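Local atomic coordinates of fatty Acyl-Adenylate Ligase (Escherichia coli, PDB entry 3PBK), a protein that belongs to the ANL superfamily of AMP-binding enzymes and, in this model, holds 5'-O-[(S)-(dodecanoyloxy)(hydroxy)phosphoryl]adenosine. Residues L214-F226 against T242-F254. Sequence-based numbering, arbitrary orientation.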
ATOM      1  N   LEU A 214      -4.171   6.722 -18.246  1.00 21.11           N
ATOM      2  CA  LEU A 214      -3.975   5.534 -19.058  1.00 21.76           C
ATOM      3  C   LEU A 214      -4.383   5.804 -20.496  1.00 23.22           C
ATOM      4  O   LEU A 214      -5.091   6.774 -20.788  1.00 23.59           O
ATOM      5  CB  LEU A 214      -4.797   4.373 -18.507  1.00 21.82           C
ATOM      6  CG  LEU A 214      -4.377   3.809 -17.150  1.00 21.68           C
ATOM      7  CD1 LEU A 214      -5.513   2.986 -16.536  1.00 21.00           C
ATOM      8  CD2 LEU A 214      -3.087   2.996 -17.271  1.00 19.99           C
ATOM      9  N   ARG A 215      -3.939   4.931 -21.389  1.00 23.48           N
ATOM     10  CA  ARG A 215      -4.211   5.070 -22.810  1.00 23.81           C
ATOM     11  C   ARG A 215      -4.628   3.734 -23.377  1.00 23.88           C
ATOM     12  O   ARG A 215      -4.385   2.697 -22.770  1.00 23.57           O
ATOM     13  CB  ARG A 215      -2.959   5.556 -23.527  1.00 22.21           C
ATOM     14  CG  ARG A 215      -2.415   6.821 -22.928  1.00 21.18           C
ATOM     15  CD  ARG A 215      -1.019   7.091 -23.390  1.00 21.10           C
ATOM     16  NE  ARG A 215      -0.590   8.440 -23.044  1.00 22.19           N
ATOM     17  CZ  ARG A 215       0.580   8.947 -23.414  1.00 23.48           C
ATOM     18  NH1 ARG A 215       1.413   8.196 -24.128  1.00 22.59           N
ATOM     19  NH2 ARG A 215       0.923  10.190 -23.070  1.00 23.84           N
ATOM     20  N   PRO A 216      -5.275   3.749 -24.545  1.00 24.77           N
ATOM     21  CA  PRO A 216      -5.570   2.477 -25.207  1.00 25.56           C
ATOM     22  C   PRO A 216      -4.263   1.785 -25.590  1.00 25.53           C
ATOM     23  O   PRO A 216      -3.329   2.445 -26.083  1.00 24.30           O
ATOM     24  CB  PRO A 216      -6.342   2.907 -26.456  1.00 24.72           C
ATOM     25  CG  PRO A 216      -6.887   4.251 -26.117  1.00 24.26           C
ATOM     26  CD  PRO A 216      -5.850   4.895 -25.260  1.00 24.17           C
ATOM     27  N   GLY A 217      -4.190   0.479 -25.341  1.00 23.87           N
ATOM     28  CA  GLY A 217      -2.976  -0.264 -25.611  1.00 23.94           C
ATOM     29  C   GLY A 217      -2.051  -0.404 -24.412  1.00 24.36           C
ATOM     30  O   GLY A 217      -1.106  -1.204 -24.454  1.00 25.00           O
ATOM     31  N   ASP A 218      -2.307   0.365 -23.351  1.00 23.17           N
ATOM     32  CA  ASP A 218      -1.578   0.194 -22.090  1.00 22.62           C
ATOM     33  C   ASP A 218      -1.823  -1.200 -21.520  1.00 22.93           C
ATOM     34  O   ASP A 218      -2.863  -1.822 -21.767  1.00 22.94           O
ATOM     35  CB  ASP A 218      -1.980   1.248 -21.048  1.00 22.44           C
ATOM     36  CG  ASP A 218      -1.074   2.479 -21.063  1.00 22.30           C
ATOM     37  OD1 ASP A 218      -0.070   2.477 -21.807  1.00 22.69           O
ATOM     38  OD2 ASP A 218      -1.366   3.452 -20.329  1.00 21.19           O
ATOM     39  N   ARG A 219      -0.856  -1.690 -20.761  1.00 22.61           N
ATOM     40  CA  ARG A 219      -0.985  -2.989 -20.126  1.00 21.85           C
ATOM     41  C   ARG A 219      -0.230  -3.016 -18.808  1.00 20.83           C
ATOM     42  O   ARG A 219       0.970  -2.731 -18.772  1.00 20.31           O
ATOM     43  CB  ARG A 219      -0.452  -4.072 -21.046  1.00 21.60           C
ATOM     44  CG  ARG A 219       0.156  -5.233 -20.300  1.00 22.18           C
ATOM     45  CD  ARG A 219       0.667  -6.250 -21.275  1.00 23.41           C
ATOM     46  NE  ARG A 219      -0.415  -7.080 -21.775  1.00 24.13           N
ATOM     47  CZ  ARG A 219      -0.481  -8.379 -21.546  1.00 24.36           C
ATOM     48  NH1 ARG A 219       0.493  -8.944 -20.852  1.00 24.55           N
ATOM     49  NH2 ARG A 219      -1.492  -9.104 -22.013  1.00 24.85           N
ATOM     50  N   CYS A 220      -0.936  -3.375 -17.738  1.00 20.30           N
ATOM     51  CA  CYS A 220      -0.392  -3.335 -16.380  1.00 20.11           C
ATOM     52  C   CYS A 220       0.368  -4.584 -15.926  1.00 20.41           C
ATOM     53  O   CYS A 220       0.106  -5.699 -16.374  1.00 20.91           O
ATOM     54  CB  CYS A 220      -1.513  -3.062 -15.390  1.00 20.16           C
ATOM     55  SG  CYS A 220      -2.600  -1.755 -15.937  1.00 21.78           S
ATOM     56  N   VAL A 221       1.309  -4.374 -15.013  1.00 20.07           N
ATOM     57  CA  VAL A 221       2.104  -5.449 -14.441  1.00 20.46           C
ATOM     58  C   VAL A 221       2.201  -5.206 -12.942  1.00 19.72           C
ATOM     59  O   VAL A 221       2.609  -4.126 -12.519  1.00 20.04           O
ATOM     60  CB  VAL A 221       3.528  -5.467 -15.049  1.00 20.32           C
ATOM     61  CG1 VAL A 221       4.384  -6.548 -14.400  1.00 19.74           C
ATOM     62  CG2 VAL A 221       3.462  -5.657 -16.556  1.00 20.69           C
ATOM     63  N   SER A 222       1.817  -6.188 -12.136  1.00 19.07           N
ATOM     64  CA  SER A 222       1.895  -6.033 -10.686  1.00 19.28           C
ATOM     65  C   SER A 222       2.438  -7.273 -10.000  1.00 19.65           C
ATOM     66  O   SER A 222       2.158  -8.396 -10.411  1.00 20.31           O
ATOM     67  CB  SER A 222       0.526  -5.694 -10.097  1.00 19.16           C
ATOM     68  OG  SER A 222       0.496  -5.934  -8.701  1.00 18.61           O
ATOM     69  N   TRP A 223       3.227  -7.065  -8.955  1.00 19.58           N
ATOM     70  CA  TRP A 223       3.626  -8.161  -8.094  1.00 19.81           C
ATOM     71  C   TRP A 223       3.053  -7.928  -6.692  1.00 20.72           C
ATOM     72  O   TRP A 223       3.285  -8.719  -5.778  1.00 22.49           O
ATOM     73  CB  TRP A 223       5.150  -8.326  -8.068  1.00 20.43           C
ATOM     74  CG  TRP A 223       5.900  -7.082  -7.703  1.00 20.10           C
ATOM     75  CD1 TRP A 223       6.526  -6.224  -8.556  1.00 20.15           C
ATOM     76  CD2 TRP A 223       6.096  -6.551  -6.387  1.00 20.21           C
ATOM     77  NE1 TRP A 223       7.094  -5.188  -7.856  1.00 19.47           N
ATOM     78  CE2 TRP A 223       6.842  -5.365  -6.523  1.00 20.36           C
ATOM     79  CE3 TRP A 223       5.706  -6.960  -5.109  1.00 20.02           C
ATOM     80  CZ2 TRP A 223       7.212  -4.590  -5.425  1.00 20.84           C
ATOM     81  CZ3 TRP A 223       6.074  -6.190  -4.029  1.00 19.52           C
ATOM     82  CH2 TRP A 223       6.817  -5.020  -4.188  1.00 20.40           C
ATOM     83  N   LEU A 224       2.282  -6.850  -6.539  1.00 20.00           N
ATOM     84  CA  LEU A 224       1.709  -6.469  -5.248  1.00 19.90           C
ATOM     85  C   LEU A 224       0.629  -7.432  -4.773  1.00 21.76           C
ATOM     86  O   LEU A 224      -0.067  -8.052  -5.583  1.00 22.41           O
ATOM     87  CB  LEU A 224       1.120  -5.069  -5.332  1.00 19.77           C
ATOM     88  CG  LEU A 224       2.053  -4.014  -5.904  1.00 19.75           C
ATOM     89  CD1 LEU A 224       1.263  -2.810  -6.355  1.00 20.20           C
ATOM     90  CD2 LEU A 224       3.087  -3.630  -4.875  1.00 19.39           C
ATOM     91  N   PRO A 225       0.467  -7.547  -3.446  1.00 22.93           N
ATOM     92  CA  PRO A 225      -0.518  -8.463  -2.855  1.00 22.96           C
ATOM     93  C   PRO A 225      -1.916  -7.889  -2.985  1.00 22.35           C
ATOM     94  O   PRO A 225      -2.070  -6.673  -2.887  1.00 22.38           O
ATOM     95  CB  PRO A 225      -0.133  -8.484  -1.372  1.00 23.65           C
ATOM     96  CG  PRO A 225       1.115  -7.648  -1.238  1.00 23.54           C
ATOM     97  CD  PRO A 225       1.172  -6.759  -2.424  1.00 22.81           C
ATOM     98  N   PHE A 226      -2.919  -8.734  -3.186  1.00 22.83           N
ATOM     99  CA  PHE A 226      -4.292  -8.237  -3.236  1.00 21.98           C
ATOM    100  C   PHE A 226      -4.766  -7.817  -1.856  1.00 21.67           C
ATOM    101  O   PHE A 226      -5.768  -7.125  -1.723  1.00 21.25           O
ATOM    102  CB  PHE A 226      -5.246  -9.263  -3.859  1.00 21.62           C
ATOM    103  CG  PHE A 226      -5.026  -9.480  -5.338  1.00 21.56           C
ATOM    104  CD1 PHE A 226      -4.514  -8.471  -6.132  1.00 21.39           C
ATOM    105  CD2 PHE A 226      -5.344 -10.680  -5.935  1.00 21.46           C
ATOM    106  CE1 PHE A 226      -4.314  -8.667  -7.477  1.00 20.54           C
ATOM    107  CE2 PHE A 226      -5.150 -10.870  -7.281  1.00 20.65           C
ATOM    108  CZ  PHE A 226      -4.634  -9.867  -8.047  1.00 20.39           C
ATOM    109  N   THR A 242     -11.140  -0.306 -16.777  1.00 21.59           N
ATOM    110  CA  THR A 242     -10.439   0.354 -17.854  1.00 21.75           C
ATOM    111  C   THR A 242     -10.321  -0.621 -19.024  1.00 21.64           C
ATOM    112  O   THR A 242      -9.759  -0.305 -20.069  1.00 22.60           O
ATOM    113  CB  THR A 242      -9.056   0.826 -17.350  1.00 22.24           C
ATOM    114  OG1 THR A 242      -9.228   1.896 -16.401  1.00 21.26           O
ATOM    115  CG2 THR A 242      -8.209   1.317 -18.486  1.00 23.92           C
ATOM    116  N   GLN A 243     -10.892  -1.806 -18.836  1.00 20.96           N
ATOM    117  CA  GLN A 243     -10.858  -2.860 -19.836  1.00 21.38           C
ATOM    118  C   GLN A 243      -9.458  -3.101 -20.360  1.00 21.93           C
ATOM    119  O   GLN A 243      -9.286  -3.417 -21.537  1.00 22.50           O
ATOM    120  CB  GLN A 243     -11.781  -2.544 -21.001  1.00 21.44           C
ATOM    121  CG  GLN A 243     -13.056  -1.884 -20.591  1.00 21.79           C
ATOM    122  CD  GLN A 243     -13.024  -0.412 -20.879  1.00 23.90           C
ATOM    123  OE1 GLN A 243     -13.475   0.405 -20.076  1.00 24.77           O
ATOM    124  NE2 GLN A 243     -12.469  -0.055 -22.033  1.00 24.79           N
ATOM    125  N   LEU A 244      -8.475  -2.955 -19.471  1.00 22.31           N
ATOM    126  CA  LEU A 244      -7.051  -3.161 -19.761  1.00 21.72           C
ATOM    127  C   LEU A 244      -6.527  -4.465 -19.167  1.00 21.17           C
ATOM    128  O   LEU A 244      -6.873  -4.826 -18.052  1.00 21.86           O
ATOM    129  CB  LEU A 244      -6.224  -2.011 -19.181  1.00 21.54           C
ATOM    130  CG  LEU A 244      -6.273  -0.652 -19.872  1.00 21.94           C
ATOM    131  CD1 LEU A 244      -5.116   0.209 -19.411  1.00 21.93           C
ATOM    132  CD2 LEU A 244      -6.241  -0.813 -21.378  1.00 22.72           C
ATOM    133  N   SER A 245      -5.666  -5.161 -19.891  1.00 21.24           N
ATOM    134  CA  SER A 245      -5.123  -6.407 -19.371  1.00 21.67           C
ATOM    135  C   SER A 245      -4.086  -6.160 -18.271  1.00 21.30           C
ATOM    136  O   SER A 245      -3.549  -5.062 -18.143  1.00 21.41           O
ATOM    137  CB  SER A 245      -4.524  -7.234 -20.504  1.00 23.00           C
ATOM    138  OG  SER A 245      -5.533  -7.662 -21.404  1.00 24.06           O
ATOM    139  N   VAL A 246      -3.806  -7.185 -17.475  1.00 21.34           N
ATOM    140  CA  VAL A 246      -2.782  -7.082 -16.445  1.00 20.55           C
ATOM    141  C   VAL A 246      -2.087  -8.423 -16.235  1.00 21.40           C
ATOM    142  O   VAL A 246      -2.693  -9.474 -16.423  1.00 22.15           O
ATOM    143  CB  VAL A 246      -3.382  -6.592 -15.118  1.00 20.56           C
ATOM    144  CG1 VAL A 246      -4.270  -7.655 -14.517  1.00 20.57           C
ATOM    145  CG2 VAL A 246      -2.287  -6.206 -14.148  1.00 20.33           C
ATOM    146  N   ASP A 247      -0.809  -8.383 -15.861  1.00 21.67           N
ATOM    147  CA  ASP A 247      -0.039  -9.589 -15.551  1.00 21.64           C
ATOM    148  C   ASP A 247       0.447  -9.560 -14.113  1.00 20.91           C
ATOM    149  O   ASP A 247       1.054  -8.579 -13.685  1.00 20.53           O
ATOM    150  CB  ASP A 247       1.186  -9.684 -16.450  1.00 21.80           C
ATOM    151  CG  ASP A 247       0.880  -9.353 -17.879  1.00 22.83           C
ATOM    152  OD1 ASP A 247      -0.262  -9.604 -18.306  1.00 23.24           O
ATOM    153  OD2 ASP A 247       1.780  -8.840 -18.575  1.00 23.80           O
ATOM    154  N   TYR A 248       0.217 -10.642 -13.379  1.00 21.28           N
ATOM    155  CA  TYR A 248       0.627 -10.702 -11.982  1.00 21.12           C
ATOM    156  C   TYR A 248       1.795 -11.624 -11.723  1.00 22.22           C
ATOM    157  O   TYR A 248       1.924 -12.668 -12.357  1.00 23.41           O
ATOM    158  CB  TYR A 248      -0.514 -11.201 -11.119  1.00 21.01           C
ATOM    159  CG  TYR A 248      -1.762 -10.396 -11.246  1.00 20.96           C
ATOM    160  CD1 TYR A 248      -2.899 -10.940 -11.817  1.00 22.17           C
ATOM    161  CD2 TYR A 248      -1.808  -9.095 -10.795  1.00 20.34           C
ATOM    162  CE1 TYR A 248      -4.054 -10.201 -11.937  1.00 22.43           C
ATOM    163  CE2 TYR A 248      -2.952  -8.350 -10.905  1.00 20.92           C
ATOM    164  CZ  TYR A 248      -4.076  -8.903 -11.476  1.00 21.86           C
ATOM    165  OH  TYR A 248      -5.227  -8.151 -11.587  1.00 21.74           O
ATOM    166  N   LEU A 249       2.636 -11.229 -10.771  1.00 22.42           N
ATOM    167  CA  LEU A 249       3.533 -12.153 -10.088  1.00 22.98           C
ATOM    168  C   LEU A 249       3.010 -12.347  -8.668  1.00 23.46           C
ATOM    169  O   LEU A 249       2.230 -11.531  -8.156  1.00 22.85           O
ATOM    170  CB  LEU A 249       4.960 -11.607 -10.048  1.00 23.10           C
ATOM    171  CG  LEU A 249       5.798 -11.709 -11.329  1.00 23.97           C
ATOM    172  CD1 LEU A 249       7.151 -11.043 -11.155  1.00 23.64           C
ATOM    173  CD2 LEU A 249       5.984 -13.153 -11.735  1.00 24.26           C
ATOM    174  N   ARG A 250       3.410 -13.433  -8.024  1.00 24.66           N
ATOM    175  CA  ARG A 250       3.080 -13.576  -6.614  1.00 25.51           C
ATOM    176  C   ARG A 250       4.043 -12.695  -5.833  1.00 25.32           C
ATOM    177  O   ARG A 250       5.175 -12.472  -6.261  1.00 25.01           O
ATOM    178  CB  ARG A 250       3.161 -15.037  -6.175  1.00 27.22           C
ATOM    179  CG  ARG A 250       2.150 -15.931  -6.872  1.00 26.99           C
ATOM    180  CD  ARG A 250       2.089 -17.305  -6.231  1.00 29.54           C
ATOM    181  NE  ARG A 250       2.911 -18.296  -6.920  1.00 32.28           N
ATOM    182  CZ  ARG A 250       2.627 -18.808  -8.118  1.00 33.00           C
ATOM    183  NH1 ARG A 250       1.548 -18.398  -8.776  1.00 31.76           N
ATOM    184  NH2 ARG A 250       3.433 -19.720  -8.667  1.00 33.09           N
ATOM    185  N   THR A 251       3.592 -12.162  -4.708  1.00 25.12           N
ATOM    186  CA  THR A 251       4.414 -11.208  -3.983  1.00 24.37           C
ATOM    187  C   THR A 251       5.675 -11.868  -3.466  1.00 25.44           C
ATOM    188  O   THR A 251       6.748 -11.279  -3.507  1.00 24.95           O
ATOM    189  CB  THR A 251       3.663 -10.589  -2.814  1.00 24.07           C
ATOM    190  OG1 THR A 251       2.489  -9.933  -3.304  1.00 23.46           O
ATOM    191  CG2 THR A 251       4.540  -9.577  -2.119  1.00 24.30           C
ATOM    192  N   GLN A 252       5.538 -13.098  -2.983  1.00 26.58           N
ATOM    193  CA  GLN A 252       6.675 -13.854  -2.459  1.00 27.46           C
ATOM    194  C   GLN A 252       7.690 -14.185  -3.556  1.00 27.79           C
ATOM    195  O   GLN A 252       8.898 -14.139  -3.323  1.00 28.36           O
ATOM    196  CB  GLN A 252       6.210 -15.121  -1.725  1.00 27.47           C
ATOM    197  CG  GLN A 252       5.056 -15.875  -2.410  1.00 30.29           C
ATOM    198  CD  GLN A 252       3.634 -15.345  -2.062  1.00 30.59           C
ATOM    199  OE1 GLN A 252       3.375 -14.125  -2.025  1.00 27.66           O
ATOM    200  NE2 GLN A 252       2.704 -16.285  -1.829  1.00 29.80           N
ATOM    201  N   ASP A 253       7.197 -14.496  -4.752  1.00 26.88           N
ATOM    202  CA  ASP A 253       8.067 -14.809  -5.883  1.00 27.08           C
ATOM    203  C   ASP A 253       8.927 -13.624  -6.291  1.00 26.93           C
ATOM    204  O   ASP A 253      10.098 -13.786  -6.627  1.00 27.86           O
ATOM    205  CB  ASP A 253       7.253 -15.284  -7.081  1.00 27.66           C
ATOM    206  CG  ASP A 253       6.666 -16.661  -6.880  1.00 29.27           C
ATOM    207  OD1 ASP A 253       7.223 -17.440  -6.073  1.00 30.52           O
ATOM    208  OD2 ASP A 253       5.651 -16.962  -7.544  1.00 28.96           O
ATOM    209  N   PHE A 254       8.343 -12.432  -6.282  1.00 26.07           N
ATOM    210  CA  PHE A 254       9.121 -11.224  -6.512  1.00 25.76           C
ATOM    211  C   PHE A 254      10.171 -11.050  -5.417  1.00 26.67           C
ATOM    212  O   PHE A 254      11.342 -10.815  -5.706  1.00 27.33           O
ATOM    213  CB  PHE A 254       8.222  -9.988  -6.583  1.00 23.94           C
ATOM    214  CG  PHE A 254       8.952  -8.694  -6.355  1.00 22.38           C
ATOM    215  CD1 PHE A 254       9.650  -8.085  -7.386  1.00 22.23           C
ATOM    216  CD2 PHE A 254       8.944  -8.089  -5.107  1.00 21.95           C
ATOM    217  CE1 PHE A 254      10.332  -6.894  -7.181  1.00 22.03           C
ATOM    218  CE2 PHE A 254       9.621  -6.897  -4.890  1.00 21.91           C
ATOM    219  CZ  PHE A 254      10.315  -6.294  -5.932  1.00 21.86           C
TER
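Cys220 and Ser222 turn both their N-H and C=O groups toward the neighbouring strand and so show how two parallel strands share out their backbone polarity. Cys220 N donates to Ser245 O (3.1 Å) and Cys220 O receives Asp247 N; two residues on, Ser222 N donates to Asp247 O and Ser222 O receives Leu249 N (2.9 Å). Val221 between them faces the other way, its O bonded by the hydroxyl of Ser273 and its backbone paired with Val272 of the next strand.

A salt bridge lies on the Val221 face of the sheet. Arg219, its chain bent at chi3 (-80°), sets NH1 against both carboxylate oxygens of Asp247 (2.6 Å to OD2, 2.7 Å to OD1), OD2 lying at the guanidinium edge and the two planes 57° apart. Beyond the strands, Thr251 OG1 donates to Trp223 O (2.9 Å), tying the first turn of the following helix to the residue just past strand 220-222, while Ser222 OG accepts Leu224 N in an ST turn. Arg250, at the N-cap position, forms a salt bridge with Glu46, and its NE lies near Asp253 OD2 through charge alone, no N-H pointing at that oxygen.

Rings close the same end. The five-membered ring of Trp223 stacks face to face on Phe254, centroids 3.7 Å apart, and Leu224 CD2 sits over the opposite indole face, toward the rim. Phe226 instead points its edge at the face of Tyr248 in a T-shaped pair, CZ meeting Tyr248 CZ at 3.6 Å; the Tyr248 hydroxyl is bonded to Phe235 O on helix 229-241. The side chain of Cys220 lies about 5 Å from the bound 5'-O-[(S)-(dodecanoyloxy)(hydroxy)phosphoryl]adenosine. Helix 229-241 links the two strands in a classic parallel beta-alpha-beta crossover, here within the large mixed sheet of an AMP-binding domain.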